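Local coordinates for protein proline dehydrogenase (Bradyrhizobium japonicum USDA 110, PDB 3HAZ) that probably oxidises proline to glutamate in two steps, using FAD in its proline dehydrogenase part and NAD in its aldehyde dehydrogenase part, at residues D507-A510 / R514-R517; E586-H591 / L699-I704; L595-R598 / T603-D606; V670-M675 / A975-E980. All blocks are in the same frame, centred on the assembly; numbering follows the deposited sequence.

Contact 1 (D507-A510 / R514-R517); sequences DLFA and RNSR
N515 lies against F509 and L508, the two central residues of a type I beta turn from D507 to A510 that A510 N closes onto D507 O. Both segments belong to the loop between helix 487-491 and helix 524-536. The CB of N515 is 4.0 Å from F509 CD1. With CG anti to the backbone N (chi1 -166°), the amide is carried on along the ring, and CG comes within 3.5 Å of F509 CE1. Here the side chain forks. OD1 meets the ring edge near its plane, 3.5 Å from F509 CE1, and accepts a weak hydrogen bond from R612; ND2 donates a hydrogen bond to P505 O and passes 4.0 Å from L508 CB. Amide and ring planes stand 67° apart. Asparagine suits this buried spot because one short group offers an acceptor and a donor in different directions. Replaced by alanine, this position would probably leave the P505 carbonyl without its donor and open a gap beside the ring. The turn also reaches the second subunit, where F509 packs on P636 and L508 on G637 of that chain. Within the turn, L508 CB sits 4.3 Å above the plane of the F509 ring, over its centre.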
loop_
_atom_site.group_PDB
_atom_site.type_symbol
_atom_site.label_atom_id
_atom_site.label_comp_id
_atom_site.label_asym_id
_atom_site.label_seq_id
_atom_site.Cartn_x
_atom_site.Cartn_y
_atom_site.Cartn_z
ATOM N N ASP A 507 -14.237 22.333 9.863
ATOM C CA ASP A 507 -13.577 21.053 9.599
ATOM C C ASP A 507 -12.127 21.025 10.060
ATOM O O ASP A 507 -11.367 20.129 9.686
ATOM C CB ASP A 507 -13.621 20.739 8.103
ATOM C CG ASP A 507 -15.021 20.428 7.622
ATOM O OD1 ASP A 507 -15.837 19.949 8.441
ATOM O OD2 ASP A 507 -15.304 20.671 6.434
ATOM N N LEU A 508 -11.748 22.002 10.874
ATOM C CA LEU A 508 -10.362 22.142 11.302
ATOM C C LEU A 508 -9.810 20.860 11.919
ATOM O O LEU A 508 -8.629 20.552 11.757
ATOM C CB LEU A 508 -10.219 23.303 12.287
ATOM C CG LEU A 508 -8.798 23.828 12.505
ATOM C CD1 LEU A 508 -8.235 24.394 11.208
ATOM C CD2 LEU A 508 -8.766 24.874 13.617
ATOM N N PHE A 509 -10.662 20.109 12.617
ATOM C CA PHE A 509 -10.197 18.928 13.342
ATOM C C PHE A 509 -10.682 17.622 12.732
ATOM O O PHE A 509 -10.423 16.559 13.283
ATOM C CB PHE A 509 -10.615 18.981 14.817
ATOM C CG PHE A 509 -10.258 20.260 15.496
ATOM C CD1 PHE A 509 -11.247 21.115 15.959
ATOM C CD2 PHE A 509 -8.930 20.624 15.657
ATOM C CE1 PHE A 509 -10.917 22.315 16.578
ATOM C CE2 PHE A 509 -8.594 21.818 16.278
ATOM C CZ PHE A 509 -9.591 22.661 16.743
ATOM N N ALA A 510 -11.394 17.698 11.609
ATOM C CA ALA A 510 -11.856 16.485 10.933
ATOM C C ALA A 510 -10.649 15.618 10.602
ATOM O O ALA A 510 -9.580 16.135 10.294
ATOM C CB ALA A 510 -12.636 16.830 9.665
ATOM N N ARG A 514 -15.986 17.579 15.129
ATOM C CA ARG A 514 -16.392 18.870 14.592
ATOM C C ARG A 514 -15.880 20.011 15.471
ATOM O O ARG A 514 -15.585 19.827 16.656
ATOM C CB ARG A 514 -17.914 18.963 14.427
ATOM C CG ARG A 514 -18.696 17.957 15.244
ATOM C CD ARG A 514 -19.361 16.921 14.353
ATOM N NE ARG A 514 -20.747 17.276 14.055
ATOM C CZ ARG A 514 -21.524 16.617 13.202
ATOM N NH1 ARG A 514 -22.775 17.012 13.001
ATOM N NH2 ARG A 514 -21.051 15.564 12.546
ATOM N N ASN A 515 -15.759 21.188 14.872
ATOM C CA ASN A 515 -15.312 22.377 15.577
ATOM C C ASN A 515 -16.547 23.180 15.962
ATOM O O ASN A 515 -17.552 23.149 15.251
ATOM C CB ASN A 515 -14.408 23.203 14.664
ATOM C CG ASN A 515 -13.635 24.272 15.410
ATOM O OD1 ASN A 515 -13.704 24.377 16.638
ATOM N ND2 ASN A 515 -12.873 25.063 14.669
ATOM N N SER A 516 -16.497 23.880 17.089
ATOM C CA SER A 516 -17.618 24.733 17.469
ATOM C C SER A 516 -17.678 25.950 16.546
ATOM O O SER A 516 -16.679 26.311 15.922
ATOM C CB SER A 516 -17.491 25.174 18.927
ATOM O OG SER A 516 -16.181 25.625 19.213
ATOM N N ARG A 517 -18.844 26.578 16.461
ATOM C CA ARG A 517 -19.020 27.745 15.600
ATOM C C ARG A 517 -18.795 29.048 16.348
ATOM O O ARG A 517 -19.185 29.183 17.507
ATOM C CB ARG A 517 -20.421 27.763 14.993
ATOM C CG ARG A 517 -20.653 26.733 13.903
ATOM C CD ARG A 517 -22.018 26.960 13.269
ATOM N NE ARG A 517 -22.238 28.376 12.974
ATOM C CZ ARG A 517 -23.436 28.947 12.872
ATOM N NH1 ARG A 517 -23.531 30.244 12.600
ATOM N NH2 ARG A 517 -24.538 28.229 13.047
#

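Contact 2 (E586-H591 / L699-I704); sequences ESRSAH and LHEAGI. With SO4 (sulfate ion), chain H.
A two-pronged salt bridge on the surface of the aldehyde dehydrogenase part joins R588, the N-cap residue of helix 589-598 just after the end of helix 571-587, to E701 in the last turn of helix 689-702. The side chains reach for each other from opposite directions. E701 is fully extended, with CG anti to the backbone N (chi1 -179°), which carries the carboxylate away from its helix. The guanidinium grips it end-on: R588 NH1 bonds E701 OE2 at 2.8 Å, on the syn side, while NH2 reaches E701 OE1 at 3.0 Å from above the carboxylate plane. The planes stand 42° apart, in keeping with the approach to OE1 from above. Arginine suits the place because its two terminal nitrogens can pair with both carboxylate oxygens; its other N-H groups here hold a sulfate, probably from the crystallisation liquor. NE donates to sulfate O2 at 3.1 Å and NH1 to O4 at 2.9 Å, both nearly straight, and S587 OG adds a bond to O1. A methionine in place of R588 would probably leave the E701 carboxylate without its countercharge and the sulfate without its main grip. Beyond E701, G703 ends the helix with positive phi in a Schellman motif, and H700 ND1 closes this end with a 3.1 Å hydrogen bond to I704 O, which lies in the plane of the imidazole ring.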
loop_
_atom_site.group_PDB
_atom_site.type_symbol
_atom_site.label_atom_id
_atom_site.label_comp_id
_atom_site.label_asym_id
_atom_site.label_seq_id
_atom_site.Cartn_x
_atom_site.Cartn_y
_atom_site.Cartn_z
ATOM N N GLU A 586 -24.535 24.577 21.427
ATOM C CA GLU A 586 -24.398 25.515 20.317
ATOM C C GLU A 586 -25.772 25.935 19.819
ATOM O O GLU A 586 -25.996 27.090 19.453
ATOM C CB GLU A 586 -23.596 24.892 19.175
ATOM C CG GLU A 586 -22.213 24.418 19.571
ATOM C CD GLU A 586 -21.272 24.375 18.386
ATOM O OE1 GLU A 586 -21.160 25.399 17.677
ATOM O OE2 GLU A 586 -20.648 23.320 18.164
ATOM N N SER A 587 -26.690 24.979 19.812
ATOM C CA SER A 587 -28.066 25.239 19.432
ATOM C C SER A 587 -28.702 26.290 20.341
ATOM O O SER A 587 -29.553 27.061 19.904
ATOM C CB SER A 587 -28.875 23.943 19.483
ATOM O OG SER A 587 -30.253 24.218 19.335
ATOM N N ARG A 588 -28.278 26.322 21.603
ATOM C CA ARG A 588 -28.831 27.262 22.577
ATOM C C ARG A 588 -27.795 28.282 23.048
ATOM O O ARG A 588 -27.889 28.816 24.156
ATOM C CB ARG A 588 -29.430 26.503 23.764
ATOM C CG ARG A 588 -30.519 25.519 23.356
ATOM C CD ARG A 588 -30.862 24.533 24.466
ATOM N NE ARG A 588 -31.823 23.537 23.999
ATOM C CZ ARG A 588 -32.256 22.510 24.723
ATOM N NH1 ARG A 588 -33.132 21.660 24.206
ATOM N NH2 ARG A 588 -31.814 22.331 25.960
ATOM N N SER A 589 -26.820 28.563 22.191
ATOM C CA SER A 589 -25.712 29.450 22.539
ATOM C C SER A 589 -26.160 30.807 23.086
ATOM O O SER A 589 -25.548 31.341 24.014
ATOM C CB SER A 589 -24.807 29.656 21.326
ATOM O OG SER A 589 -25.574 30.071 20.209
ATOM N N ALA A 590 -27.223 31.366 22.520
ATOM C CA ALA A 590 -27.684 32.685 22.944
ATOM C C ALA A 590 -28.116 32.667 24.407
ATOM O O ALA A 590 -27.785 33.568 25.179
ATOM C CB ALA A 590 -28.820 33.178 22.051
ATOM N N HIS A 591 -28.858 31.627 24.774
ATOM C CA HIS A 591 -29.316 31.426 26.137
ATOM C C HIS A 591 -28.142 31.327 27.107
ATOM O O HIS A 591 -28.120 31.990 28.142
ATOM C CB HIS A 591 -30.169 30.156 26.204
ATOM C CG HIS A 591 -30.607 29.784 27.585
ATOM N ND1 HIS A 591 -31.592 30.469 28.262
ATOM C CD2 HIS A 591 -30.215 28.780 28.404
ATOM C CE1 HIS A 591 -31.778 29.912 29.447
ATOM N NE2 HIS A 591 -30.952 28.886 29.559
ATOM N N LEU A 699 -27.287 18.314 30.202
ATOM C CA LEU A 699 -26.619 17.020 30.111
ATOM C C LEU A 699 -27.616 15.878 30.262
ATOM O O LEU A 699 -27.542 14.887 29.536
ATOM C CB LEU A 699 -25.524 16.892 31.167
ATOM C CG LEU A 699 -24.190 17.587 30.871
ATOM C CD1 LEU A 699 -23.265 17.432 32.060
ATOM C CD2 LEU A 699 -23.550 17.006 29.620
ATOM N N HIS A 700 -28.535 16.016 31.214
ATOM C CA HIS A 700 -29.581 15.021 31.411
ATOM C C HIS A 700 -30.397 14.877 30.130
ATOM O O HIS A 700 -30.696 13.768 29.699
ATOM C CB HIS A 700 -30.509 15.406 32.572
ATOM C CG HIS A 700 -29.886 15.278 33.930
ATOM N ND1 HIS A 700 -29.032 14.248 34.266
ATOM C CD2 HIS A 700 -30.019 16.034 35.045
ATOM C CE1 HIS A 700 -28.654 14.384 35.526
ATOM N NE2 HIS A 700 -29.243 15.457 36.022
ATOM N N GLU A 701 -30.756 16.006 29.526
ATOM C CA GLU A 701 -31.531 15.991 28.290
ATOM C C GLU A 701 -30.731 15.359 27.151
ATOM O O GLU A 701 -31.299 14.776 26.231
ATOM C CB GLU A 701 -31.973 17.409 27.908
ATOM C CG GLU A 701 -32.808 17.470 26.635
ATOM C CD GLU A 701 -33.186 18.887 26.232
ATOM O OE1 GLU A 701 -32.972 19.822 27.034
ATOM O OE2 GLU A 701 -33.706 19.063 25.109
ATOM N N ALA A 702 -29.409 15.473 27.224
ATOM C CA ALA A 702 -28.532 14.939 26.184
ATOM C C ALA A 702 -28.330 13.427 26.293
ATOM O O ALA A 702 -27.827 12.795 25.371
ATOM C CB ALA A 702 -27.187 15.659 26.209
ATOM N N GLY A 703 -28.711 12.848 27.423
ATOM C CA GLY A 703 -28.611 11.407 27.575
ATOM C C GLY A 703 -27.902 10.925 28.825
ATOM O O GLY A 703 -27.780 9.719 29.039
ATOM N N ILE A 704 -27.421 11.850 29.649
ATOM C CA ILE A 704 -26.854 11.468 30.938
ATOM C C ILE A 704 -27.979 11.108 31.908
ATOM O O ILE A 704 -28.853 11.932 32.182
ATOM C CB ILE A 704 -26.009 12.598 31.546
ATOM C CG1 ILE A 704 -24.934 13.053 30.553
ATOM C CG2 ILE A 704 -25.383 12.137 32.856
ATOM C CD1 ILE A 704 -23.999 11.947 30.110
HETATM S S SO4 H . -33.486 22.817 20.490
HETATM O O1 SO4 H . -32.322 22.185 19.874
HETATM O O2 SO4 H . -33.075 24.029 21.197
HETATM O O3 SO4 H . -34.456 23.159 19.453
HETATM O O4 SO4 H . -34.097 21.892 21.442
#

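Contact 3 (L595-R598 / T603-D606); sequences LLQR and TLDD
This is a buried contact between two consecutive helices: the final turn of helix 589-598 meets the start of helix 604-629 across a short connection, the side chain of Q597 filling the corner. The backbones come nearest at Q597 and T603, whose CA atoms are 6.3 Å apart. Q597 leans toward the following helix with CG anti to its own carbonyl carbon (chi1 -69°), and the chain then runs on extended, delivering the amide nitrogen to where the new helix begins. NE2 lies 3.5 Å from T603 C and 3.9 Å from L604 CB. It also comes within 3.2 Å of L604 N, but both are donors and no bond joins them. The partner of NE2 is the carbonyl of K602, in the connection, and L596 adds a backbone hydrogen bond with the same residue.

T603 occupies the N-cap position, though its side chain makes no capping bond. Of the L604 side chain, CB is what meets Q597; with CG anti to the backbone N, it packs on L527, L530 and L531 of helix 524-536, where leucine suits an apolar wall. V534 of that helix and A607 also touch Q597. In the same first turn, D606 makes a salt bridge with R793 and a hydrogen bond with S789.

Glutamine fits here because it combines a long aliphatic stem, at home among apolar neighbours, with an N-H donor for a carbonyl in the connection. The contact thus fixes the corner by a side-chain bond to the connecting backbone, while van der Waals contact alone links Q597 to the two residues that start the next helix.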
loop_
_atom_site.group_PDB
_atom_site.type_symbol
_atom_site.label_atom_id
_atom_site.label_comp_id
_atom_site.label_asym_id
_atom_site.label_seq_id
_atom_site.Cartn_x
_atom_site.Cartn_y
_atom_site.Cartn_z
ATOM N N LEU A 595 -26.602 33.936 29.994
ATOM C CA LEU A 595 -26.304 33.558 31.372
ATOM C C LEU A 595 -24.884 33.951 31.768
ATOM O O LEU A 595 -24.660 34.476 32.859
ATOM C CB LEU A 595 -26.512 32.056 31.579
ATOM C CG LEU A 595 -27.821 31.611 32.238
ATOM C CD1 LEU A 595 -29.018 32.363 31.676
ATOM C CD2 LEU A 595 -28.011 30.106 32.097
ATOM N N LEU A 596 -23.933 33.696 30.877
ATOM C CA LEU A 596 -22.534 34.019 31.126
ATOM C C LEU A 596 -22.341 35.517 31.347
ATOM O O LEU A 596 -21.498 35.944 32.138
ATOM C CB LEU A 596 -21.664 33.546 29.961
ATOM C CG LEU A 596 -21.447 32.036 29.864
ATOM C CD1 LEU A 596 -20.837 31.663 28.521
ATOM C CD2 LEU A 596 -20.579 31.540 31.020
ATOM N N GLN A 597 -23.119 36.318 30.635
ATOM C CA GLN A 597 -23.023 37.757 30.786
ATOM C C GLN A 597 -23.697 38.227 32.080
ATOM O O GLN A 597 -23.141 39.047 32.812
ATOM C CB GLN A 597 -23.611 38.463 29.564
ATOM C CG GLN A 597 -22.783 38.276 28.299
ATOM C CD GLN A 597 -23.071 39.345 27.270
ATOM O OE1 GLN A 597 -24.167 39.392 26.708
ATOM N NE2 GLN A 597 -22.088 40.220 27.020
ATOM N N ARG A 598 -24.878 37.690 32.369
ATOM C CA ARG A 598 -25.649 38.102 33.546
ATOM C C ARG A 598 -25.050 37.579 34.846
ATOM O O ARG A 598 -24.754 38.353 35.753
ATOM C CB ARG A 598 -27.104 37.639 33.425
ATOM C CG ARG A 598 -28.052 38.662 32.821
ATOM C CD ARG A 598 -28.518 39.669 33.867
ATOM N N THR A 603 -17.966 39.808 29.076
ATOM C CA THR A 603 -18.207 40.515 27.818
ATOM C C THR A 603 -18.634 39.520 26.736
ATOM O O THR A 603 -18.484 38.310 26.905
ATOM C CB THR A 603 -16.963 41.319 27.341
ATOM O OG1 THR A 603 -15.794 40.494 27.413
ATOM C CG2 THR A 603 -16.749 42.543 28.212
ATOM N N LEU A 604 -19.167 40.029 25.629
ATOM C CA LEU A 604 -19.748 39.167 24.605
ATOM C C LEU A 604 -18.754 38.163 24.023
ATOM O O LEU A 604 -19.085 36.995 23.848
ATOM C CB LEU A 604 -20.393 39.990 23.490
ATOM C CG LEU A 604 -21.097 39.180 22.396
ATOM C CD1 LEU A 604 -22.167 38.283 22.982
ATOM C CD2 LEU A 604 -21.694 40.111 21.349
ATOM N N ASP A 605 -17.538 38.609 23.729
ATOM C CA ASP A 605 -16.557 37.714 23.127
ATOM C C ASP A 605 -16.060 36.650 24.102
ATOM O O ASP A 605 -15.757 35.527 23.695
ATOM C CB ASP A 605 -15.375 38.488 22.546
ATOM C CG ASP A 605 -14.508 37.622 21.659
ATOM O OD1 ASP A 605 -15.069 36.929 20.780
ATOM O OD2 ASP A 605 -13.271 37.623 21.844
ATOM N N ASP A 606 -15.978 37.001 25.382
ATOM C CA ASP A 606 -15.569 36.043 26.409
ATOM C C ASP A 606 -16.644 34.994 26.636
ATOM O O ASP A 606 -16.342 33.824 26.857
ATOM C CB ASP A 606 -15.256 36.748 27.726
ATOM C CG ASP A 606 -13.922 37.455 27.700
ATOM O OD1 ASP A 606 -13.036 37.032 26.926
ATOM O OD2 ASP A 606 -13.757 38.432 28.456
#

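Contact 4 (V670-M675 / A975-E980); sequences VTAALM and ARFATE
Helix 664-675 and the turn leading into the C-terminal strand 978-986 approach most closely at A673 and F977, whose CA atoms lie only 5.8 Å apart; on the turn side, A978 N bonds back to A975 O. The helix links the parallel strands 641-656 and 679-683, a beta-alpha-beta crossover of the aldehyde dehydrogenase part, and F977 packs the C-terminal turn onto it. The phenyl ring of F977 does nearly all the touching. Its CG is anti to the carbonyl carbon (chi1 -67°), which directs the ring onto the helix. A672 CB sits over one face in a CH-pi contact, 4.2 Å from the ring centroid and 25° off the normal, lying 3.8 Å from F977 CE1. A673 meets the CD2 side of the ring: its CA is 3.5 Å and its CB 3.7 Å from F977 CD2, while its backbone N lies above the same face as A672 CB, toward the rim.

Two consecutive alanines suit this place, since their methyls are small enough to let the ring come down almost onto the helix backbone. Other aromatics complete the surroundings: Y973 meets F977 edge-to-face, and the ring of F653, on strand 641-656, meets it at about 45°. N678 ties the two segments together through polar atoms, its ND2 bonding both A673 O and F977 O. Farther along, T979 and E980 bond N959 and K967 of the second subunit.

The grip between helix and ring is wholly apolar, with dispersion and a CH-pi contact in place of any hydrogen bond across the segments. The buried carbonyls at A673 and F977 are instead served by one asparagine amide.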
loop_
_atom_site.group_PDB
_atom_site.type_symbol
_atom_site.label_atom_id
_atom_site.label_comp_id
_atom_site.label_asym_id
_atom_site.label_seq_id
_atom_site.Cartn_x
_atom_site.Cartn_y
_atom_site.Cartn_z
ATOM N N VAL A 670 -16.922 17.671 34.500
ATOM C CA VAL A 670 -18.053 16.764 34.664
ATOM C C VAL A 670 -18.131 15.710 33.557
ATOM O O VAL A 670 -18.240 14.516 33.841
ATOM C CB VAL A 670 -19.378 17.533 34.777
ATOM C CG1 VAL A 670 -20.563 16.575 34.666
ATOM C CG2 VAL A 670 -19.429 18.294 36.101
ATOM N N THR A 671 -18.045 16.153 32.303
ATOM C CA THR A 671 -18.126 15.247 31.161
ATOM C C THR A 671 -16.917 14.315 31.076
ATOM O O THR A 671 -17.033 13.194 30.596
ATOM C CB THR A 671 -18.288 16.000 29.821
ATOM O OG1 THR A 671 -17.173 16.881 29.618
ATOM C CG2 THR A 671 -19.590 16.799 29.799
ATOM N N ALA A 672 -15.761 14.771 31.542
ATOM C CA ALA A 672 -14.591 13.899 31.584
ATOM C C ALA A 672 -14.851 12.714 32.511
ATOM O O ALA A 672 -14.656 11.565 32.122
ATOM C CB ALA A 672 -13.371 14.661 32.041
ATOM N N ALA A 673 -15.278 13.012 33.737
ATOM C CA ALA A 673 -15.585 11.987 34.738
ATOM C C ALA A 673 -16.664 11.036 34.229
ATOM O O ALA A 673 -16.517 9.813 34.305
ATOM C CB ALA A 673 -16.026 12.646 36.048
ATOM N N LEU A 674 -17.745 11.607 33.708
ATOM C CA LEU A 674 -18.819 10.832 33.098
ATOM C C LEU A 674 -18.324 9.953 31.954
ATOM O O LEU A 674 -18.681 8.768 31.866
ATOM C CB LEU A 674 -19.922 11.762 32.589
ATOM C CG LEU A 674 -20.818 12.431 33.628
ATOM C CD1 LEU A 674 -21.678 13.502 32.962
ATOM C CD2 LEU A 674 -21.686 11.398 34.368
ATOM N N MET A 675 -17.503 10.521 31.073
ATOM C CA MET A 675 -17.021 9.766 29.916
ATOM C C MET A 675 -16.211 8.545 30.351
ATOM O O MET A 675 -16.270 7.490 29.714
ATOM C CB MET A 675 -16.201 10.644 28.962
ATOM C CG MET A 675 -15.771 9.916 27.690
ATOM S SD MET A 675 -17.168 9.473 26.621
ATOM C CE MET A 675 -16.719 7.788 26.202
ATOM N N ALA A 975 -7.761 9.136 31.258
ATOM C CA ALA A 975 -7.208 7.957 31.913
ATOM C C ALA A 975 -7.173 8.116 33.427
ATOM O O ALA A 975 -7.373 7.150 34.160
ATOM C CB ALA A 975 -5.807 7.655 31.380
ATOM N N ARG A 976 -6.903 9.332 33.890
ATOM C CA ARG A 976 -6.846 9.604 35.325
ATOM C C ARG A 976 -8.182 9.355 36.035
ATOM O O ARG A 976 -8.207 9.092 37.240
ATOM C CB ARG A 976 -6.381 11.037 35.576
ATOM C CG ARG A 976 -5.897 11.285 36.987
ATOM C CD ARG A 976 -4.527 10.666 37.203
ATOM N NE ARG A 976 -4.030 10.978 38.537
ATOM C CZ ARG A 976 -4.107 10.148 39.572
ATOM N NH1 ARG A 976 -4.647 8.947 39.425
ATOM N NH2 ARG A 976 -3.635 10.515 40.753
ATOM N N PHE A 977 -9.288 9.439 35.292
ATOM C CA PHE A 977 -10.619 9.240 35.873
ATOM C C PHE A 977 -11.013 7.769 35.918
ATOM O O PHE A 977 -12.092 7.420 36.408
ATOM C CB PHE A 977 -11.683 10.014 35.092
ATOM C CG PHE A 977 -11.552 11.510 35.189
ATOM C CD1 PHE A 977 -10.677 12.200 34.359
ATOM C CD2 PHE A 977 -12.316 12.227 36.092
ATOM C CE1 PHE A 977 -10.564 13.586 34.435
ATOM C CE2 PHE A 977 -12.210 13.610 36.177
ATOM C CZ PHE A 977 -11.330 14.290 35.344
ATOM N N ALA A 978 -10.151 6.908 35.390
ATOM C CA ALA A 978 -10.470 5.486 35.302
ATOM C C ALA A 978 -9.450 4.624 36.031
ATOM O O ALA A 978 -8.412 5.114 36.470
ATOM C CB ALA A 978 -10.588 5.053 33.844
ATOM N N THR A 979 -9.759 3.336 36.157
ATOM C CA THR A 979 -8.837 2.390 36.754
ATOM C C THR A 979 -8.584 1.258 35.767
ATOM O O THR A 979 -9.475 0.887 35.001
ATOM C CB THR A 979 -9.391 1.837 38.103
ATOM O OG1 THR A 979 -8.382 1.071 38.766
ATOM C CG2 THR A 979 -10.617 0.964 37.877
ATOM N N GLU A 980 -7.367 0.718 35.779
ATOM C CA GLU A 980 -7.003 -0.374 34.876
ATOM C C GLU A 980 -7.439 -1.745 35.392
ATOM O O GLU A 980 -7.465 -1.988 36.597
ATOM C CB GLU A 980 -5.493 -0.419 34.674
ATOM C CG GLU A 980 -4.905 0.674 33.789
ATOM C CD GLU A 980 -3.430 0.855 34.060
ATOM O OE1 GLU A 980 -2.604 0.323 33.286
ATOM O OE2 GLU A 980 -3.098 1.496 35.078
#

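How the contacts relate
Contacts 2, 3 and 4 all belong to the aldehyde dehydrogenase part; contact 1 lies in the loop between helix 487-491 and helix 524-536, its L508 side chain about 11 Å from that of T367, which binds FAD. Contacts 1 and 2 meet where R517 N lies 2.9 Å from E586 OE1, a probable hydrogen bond. Contact 3 is nested within the chain loop closed by contact 2 and shares helix 589-598 with it. Contacts 2 and 4 alternate along the chain and pack directly, L699 CD1 lying 3.9 Å from V670 CG1. Contact 4 is close to the aldehyde dehydrogenase active site: the F977 side chain is about 9 Å from that of E760, predicted to be catalytic.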